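0.19 alpha-amylase inhibitor (Triticum aestivum, PDB 1HSS) inhibits alpha-amylases as a homodimeric, disulfide-rich wheat seed protein of the cereal trypsin/alpha-amylase inhibitor family. Local coordinates at residues C83-V88 / A119-A124; L101-D106 / D110-C115. All coordinates share one frame; numbering follows the deposited sequence.

Contact 1 of 2, residues C83-V88 / A119-A124; sequences CRREVV and AAYPDA
The first turn of helix 85-92 meets the C-terminal tail of the chain here, just past helix 116-119, through Arg85 on one side and Tyr121 and Pro122 on the other. The contact is small, burying about 101 Å² over both sides. Arg85 reaches across alone from its segment. Its chain bends at chi2 (-97°) and then runs extended to the guanidinium. Arg85 NH2 comes to 3.4 Å from Pro122 CG, and the proline carbon sits at the edge of the guanidinium, near its plane. Arg85 NH2 also lies 3.6 Å from Pro122 CD. The two side chains cross at about a right angle. Tyr121 O lies 3.7 Å from Arg85 NH1, too far for a hydrogen bond. The carboxylate of Asp123 is farther still, with Asp123 OD2 6.4 Å from Arg85 NH1, and this residue is poorly ordered. The charges of Asp123 and Arg85 may attract weakly at this distance.

Within the tail, Tyr121 is buried; its ring packs edge-to-face with Tyr58, and its OH is hydrogen-bonded to Asp62 of helix 53-67. The peptide before Pro122 is cis, which folds the proline back over the preceding ring. Pro122 CB lies 3.7 Å above the plane of the Tyr121 ring, over its centre. Arg85 rests against Tyr65 of helix 53-67. Residues Ala120-Asp123 form a type VIa beta turn, closed by Asp123 N to Ala120 O at 3.1 Å, and the guanidinium end of Arg85 meets its cis-proline crosswise, with the proline at the guanidinium edge.

Contact 2 of 2, residues L101-D106 / D110-C115; sequences LPIVVD and DGAYVC
Ile103 and Ala112 face each other across a short antiparallel hairpin as a hydrogen-bonded pair. Ile103 N donates to Ala112 O at 2.9 Å, and Ala112 N returns a bond to Ile103 O. Nearer the turn, Val105 N to Asp110 O is shorter, 2.6 Å, and nearly straight, with an N-H...O angle of 170°.

The Ile103 side chain starts at CB on the same face as Ala112. From there Ile103 CG2 goes to the sulfur of Cys115, with SG 4.3 Å away. The other branch, CG1, is held between the backbone N and the carbonyl carbon (chi1 55°), which turns it over the partner strand. Ile103 CG1 lies 3.4 Å from Ala112 O. At the tip, Ile103 CD1 meets Ala112 CB at 3.9 Å and comes close to Val114 O. Val105 CG2 reaches the same Ala112 methyl at 3.6 Å, so the alanine is flanked by two branched side chains.

At the open end, Pro102 lies side by side with Tyr113, with Pro102 CD 4.0 Å from Tyr113 ring atom CE1. Tyr113 OH is hydrogen-bonded to Ser31 of the second subunit. This is a two-stranded beta hairpin, joined to the helical core by the Cys115-Cys54 disulfide of the inhibitor fold.

Overall arrangement
Contact 2 is nested along the chain inside the loop that contact 1 closes. Their centres lie about 18 Å apart and their segments do not otherwise touch. The link between them is sequence: Cys115 ends the hairpin, helix 116-119 follows, and the tail then passes Arg85. Helix 53-67 connects them in space, since Cys54 near its start is tied to Cys115 and its later residues Tyr58, Asp62 and Tyr65 pack at contact 1. Across the dimer the relation is direct. Arg84 of one subunit forms intersubunit salt bridges with Asp106 and Asp110 in the hairpin of the second subunit. Segments of both contacts touch the second subunit.

Contact 1 of 2, residues C83-V88 / A119-A124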
loop_
_atom_site.group_PDB
_atom_site.type_symbol
_atom_site.label_atom_id
_atom_site.label_comp_id
_atom_site.label_asym_id
_atom_site.label_seq_id
_atom_site.Cartn_x
_atom_site.Cartn_y
_atom_site.Cartn_z
ATOM N N CYS A 83 -5.800 13.096 9.029
ATOM C CA CYS A 83 -5.433 12.457 7.768
ATOM C C CYS A 83 -5.806 13.222 6.508
ATOM O O CYS A 83 -6.925 13.715 6.363
ATOM C CB CYS A 83 -6.037 11.070 7.671
ATOM S SG CYS A 83 -5.378 9.990 8.931
ATOM N N ARG A 84 -4.906 13.145 5.536
ATOM C CA ARG A 84 -5.117 13.706 4.213
ATOM C C ARG A 84 -5.902 12.765 3.310
ATOM O O ARG A 84 -5.556 11.595 3.169
ATOM C CB ARG A 84 -3.777 13.996 3.557
ATOM C CG ARG A 84 -2.844 14.820 4.394
ATOM C CD ARG A 84 -1.645 15.209 3.587
ATOM N NE ARG A 84 -0.712 15.944 4.419
ATOM C CZ ARG A 84 0.222 16.744 3.937
ATOM N NH1 ARG A 84 0.341 16.884 2.620
ATOM N NH2 ARG A 84 1.043 17.369 4.777
ATOM N N ARG A 85 -6.834 13.341 2.561
ATOM C CA ARG A 85 -7.652 12.622 1.585
ATOM C C ARG A 85 -6.848 11.642 0.722
ATOM O O ARG A 85 -7.167 10.466 0.624
ATOM C CB ARG A 85 -8.357 13.649 0.688
ATOM C CG ARG A 85 -9.831 13.375 0.409
ATOM C CD ARG A 85 -10.054 12.665 -0.941
ATOM N NE ARG A 85 -11.466 12.314 -1.150
ATOM C CZ ARG A 85 -12.037 12.121 -2.336
ATOM N NH1 ARG A 85 -11.320 12.188 -3.456
ATOM N NH2 ARG A 85 -13.337 11.854 -2.397
ATOM N N GLU A 86 -5.746 12.131 0.175
ATOM C CA GLU A 86 -4.908 11.346 -0.732
ATOM C C GLU A 86 -4.283 10.114 -0.050
ATOM O O GLU A 86 -4.318 9.011 -0.600
ATOM C CB GLU A 86 -3.791 12.227 -1.327
ATOM C CG GLU A 86 -4.096 13.746 -1.407
ATOM C CD GLU A 86 -3.793 14.529 -0.105
ATOM O OE1 GLU A 86 -2.605 14.603 0.311
ATOM O OE2 GLU A 86 -4.742 15.136 0.458
ATOM N N VAL A 87 -3.738 10.306 1.156
ATOM C CA VAL A 87 -3.078 9.217 1.867
ATOM C C VAL A 87 -4.099 8.243 2.450
ATOM O O VAL A 87 -3.871 7.039 2.431
ATOM C CB VAL A 87 -2.102 9.719 2.984
ATOM C CG1 VAL A 87 -1.386 10.991 2.551
ATOM C CG2 VAL A 87 -2.839 9.947 4.255
ATOM N N VAL A 88 -5.280 8.746 2.800
ATOM C CA VAL A 88 -6.373 7.886 3.247
ATOM C C VAL A 88 -6.737 6.829 2.198
ATOM O O VAL A 88 -6.740 5.640 2.498
ATOM C CB VAL A 88 -7.655 8.710 3.638
ATOM C CG1 VAL A 88 -8.880 7.802 3.755
ATOM C CG2 VAL A 88 -7.440 9.408 4.959
ATOM N N ALA A 119 -7.945 3.020 -4.527
ATOM C CA ALA A 119 -7.025 4.158 -4.642
ATOM C C ALA A 119 -7.597 5.323 -5.478
ATOM O O ALA A 119 -7.197 6.477 -5.334
ATOM C CB ALA A 119 -5.699 3.695 -5.228
ATOM N N ALA A 120 -8.562 5.011 -6.327
ATOM C CA ALA A 120 -9.186 6.004 -7.180
ATOM C C ALA A 120 -10.562 6.480 -6.703
ATOM O O ALA A 120 -11.260 7.180 -7.414
ATOM C CB ALA A 120 -9.289 5.455 -8.575
ATOM N N TYR A 121 -10.974 6.047 -5.524
ATOM C CA TYR A 121 -12.217 6.503 -4.898
ATOM C C TYR A 121 -12.389 8.046 -4.969
ATOM O O TYR A 121 -11.416 8.788 -4.825
ATOM C CB TYR A 121 -12.230 5.996 -3.442
ATOM C CG TYR A 121 -13.469 6.319 -2.644
ATOM C CD1 TYR A 121 -13.574 7.526 -1.966
ATOM C CD2 TYR A 121 -14.542 5.443 -2.604
ATOM C CE1 TYR A 121 -14.703 7.859 -1.292
ATOM C CE2 TYR A 121 -15.684 5.765 -1.933
ATOM C CZ TYR A 121 -15.761 6.982 -1.279
ATOM O OH TYR A 121 -16.908 7.362 -0.618
ATOM N N PRO A 122 -13.610 8.545 -5.278
ATOM C CA PRO A 122 -14.914 7.883 -5.319
ATOM C C PRO A 122 -15.341 7.471 -6.722
ATOM O O PRO A 122 -16.513 7.224 -6.972
ATOM C CB PRO A 122 -15.862 8.934 -4.740
ATOM C CG PRO A 122 -15.120 10.230 -4.800
ATOM C CD PRO A 122 -13.793 9.989 -5.463
ATOM N N ASP A 123 -14.378 7.368 -7.627
ATOM C CA ASP A 123 -14.664 6.988 -9.005
ATOM C C ASP A 123 -14.567 5.469 -9.281
ATOM O O ASP A 123 -15.590 4.786 -9.375
ATOM C CB ASP A 123 -13.746 7.780 -9.945
ATOM C CG ASP A 123 -13.962 9.293 -9.833
ATOM O OD1 ASP A 123 -15.011 9.779 -10.321
ATOM O OD2 ASP A 123 -13.114 9.988 -9.215
ATOM N N ALA A 124 -13.348 4.947 -9.405
ATOM C CA ALA A 124 -13.142 3.524 -9.691
ATOM C C ALA A 124 -13.431 2.662 -8.466
ATOM O O ALA A 124 -14.549 2.188 -8.283
ATOM C CB ALA A 124 -11.702 3.280 -10.187
#

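Contact 2 of 2, residues L101-D106 / D110-C115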
loop_
_atom_site.group_PDB
_atom_site.type_symbol
_atom_site.label_atom_id
_atom_site.label_comp_id
_atom_site.label_asym_id
_atom_site.label_seq_id
_atom_site.Cartn_x
_atom_site.Cartn_y
_atom_site.Cartn_z
ATOM N N LEU A 101 -2.311 -10.452 1.620
ATOM C CA LEU A 101 -3.453 -11.146 1.048
ATOM C C LEU A 101 -3.585 -10.707 -0.408
ATOM O O LEU A 101 -3.679 -9.518 -0.694
ATOM C CB LEU A 101 -4.730 -10.795 1.825
ATOM C CG LEU A 101 -5.370 -11.656 2.925
ATOM C CD1 LEU A 101 -4.488 -12.779 3.351
ATOM C CD2 LEU A 101 -5.755 -10.784 4.099
ATOM N N PRO A 102 -3.466 -11.656 -1.355
ATOM C CA PRO A 102 -3.632 -11.297 -2.767
ATOM C C PRO A 102 -5.088 -11.092 -3.181
ATOM O O PRO A 102 -6.035 -11.532 -2.515
ATOM C CB PRO A 102 -2.974 -12.466 -3.518
ATOM C CG PRO A 102 -3.128 -13.624 -2.596
ATOM C CD PRO A 102 -3.034 -13.060 -1.198
ATOM N N ILE A 103 -5.246 -10.307 -4.228
ATOM C CA ILE A 103 -6.549 -9.982 -4.769
ATOM C C ILE A 103 -6.484 -10.318 -6.265
ATOM O O ILE A 103 -5.392 -10.529 -6.789
ATOM C CB ILE A 103 -6.870 -8.468 -4.516
ATOM C CG1 ILE A 103 -5.773 -7.563 -5.081
ATOM C CG2 ILE A 103 -6.893 -8.194 -3.025
ATOM C CD1 ILE A 103 -6.085 -6.949 -6.428
ATOM N N VAL A 104 -7.617 -10.523 -6.932
ATOM C CA VAL A 104 -7.550 -10.588 -8.384
ATOM C C VAL A 104 -8.053 -9.303 -9.028
ATOM O O VAL A 104 -9.051 -8.730 -8.586
ATOM C CB VAL A 104 -8.240 -11.848 -8.970
ATOM C CG1 VAL A 104 -8.613 -12.806 -7.877
ATOM C CG2 VAL A 104 -9.400 -11.466 -9.829
ATOM N N VAL A 105 -7.195 -8.737 -9.881
ATOM C CA VAL A 105 -7.331 -7.367 -10.363
ATOM C C VAL A 105 -8.560 -7.190 -11.244
ATOM O O VAL A 105 -9.268 -6.191 -11.150
ATOM C CB VAL A 105 -6.084 -6.928 -11.148
ATOM C CG1 VAL A 105 -6.213 -5.475 -11.563
ATOM C CG2 VAL A 105 -4.846 -7.105 -10.298
ATOM N N ASP A 106 -8.822 -8.179 -12.084
ATOM C CA ASP A 106 -10.080 -8.230 -12.811
ATOM C C ASP A 106 -10.339 -9.596 -13.464
ATOM O O ASP A 106 -9.694 -10.594 -13.134
ATOM C CB ASP A 106 -10.125 -7.112 -13.863
ATOM C CG ASP A 106 -8.938 -7.150 -14.819
ATOM O OD1 ASP A 106 -8.318 -8.219 -15.005
ATOM O OD2 ASP A 106 -8.641 -6.099 -15.415
ATOM N N ASP A 110 -5.670 -11.789 -13.331
ATOM C CA ASP A 110 -4.433 -11.101 -12.949
ATOM C C ASP A 110 -4.406 -10.824 -11.447
ATOM O O ASP A 110 -5.360 -10.259 -10.912
ATOM C CB ASP A 110 -4.308 -9.776 -13.717
ATOM C CG ASP A 110 -3.739 -9.960 -15.134
ATOM O OD1 ASP A 110 -3.320 -11.089 -15.483
ATOM O OD2 ASP A 110 -3.684 -8.971 -15.900
ATOM N N GLY A 111 -3.358 -11.296 -10.768
ATOM C CA GLY A 111 -3.232 -11.085 -9.331
ATOM C C GLY A 111 -2.478 -9.824 -8.932
ATOM O O GLY A 111 -1.774 -9.235 -9.751
ATOM N N ALA A 112 -2.669 -9.372 -7.695
ATOM C CA ALA A 112 -1.902 -8.252 -7.131
ATOM C C ALA A 112 -2.071 -8.263 -5.613
ATOM O O ALA A 112 -2.715 -9.159 -5.085
ATOM C CB ALA A 112 -2.397 -6.930 -7.710
ATOM N N TYR A 113 -1.497 -7.282 -4.913
ATOM C CA TYR A 113 -1.673 -7.133 -3.451
ATOM C C TYR A 113 -2.347 -5.817 -3.069
ATOM O O TYR A 113 -2.431 -5.466 -1.901
ATOM C CB TYR A 113 -0.324 -7.196 -2.732
ATOM C CG TYR A 113 0.200 -8.587 -2.571
ATOM C CD1 TYR A 113 -0.277 -9.408 -1.570
ATOM C CD2 TYR A 113 1.149 -9.100 -3.448
ATOM C CE1 TYR A 113 0.167 -10.705 -1.445
ATOM C CE2 TYR A 113 1.598 -10.384 -3.326
ATOM C CZ TYR A 113 1.101 -11.181 -2.322
ATOM O OH TYR A 113 1.558 -12.461 -2.188
ATOM N N VAL A 114 -2.895 -5.142 -4.066
ATOM C CA VAL A 114 -3.155 -3.724 -3.982
ATOM C C VAL A 114 -4.443 -3.467 -4.796
ATOM O O VAL A 114 -4.726 -4.196 -5.758
ATOM C CB VAL A 114 -1.888 -2.987 -4.527
ATOM C CG1 VAL A 114 -2.201 -2.119 -5.682
ATOM C CG2 VAL A 114 -1.180 -2.271 -3.411
ATOM N N CYS A 115 -5.316 -2.611 -4.268
ATOM C CA CYS A 115 -6.624 -2.337 -4.869
ATOM C C CYS A 115 -6.713 -0.988 -5.582
ATOM O O CYS A 115 -7.153 -0.012 -4.983
ATOM C CB CYS A 115 -7.713 -2.381 -3.792
ATOM S SG CYS A 115 -7.887 -3.992 -2.997
#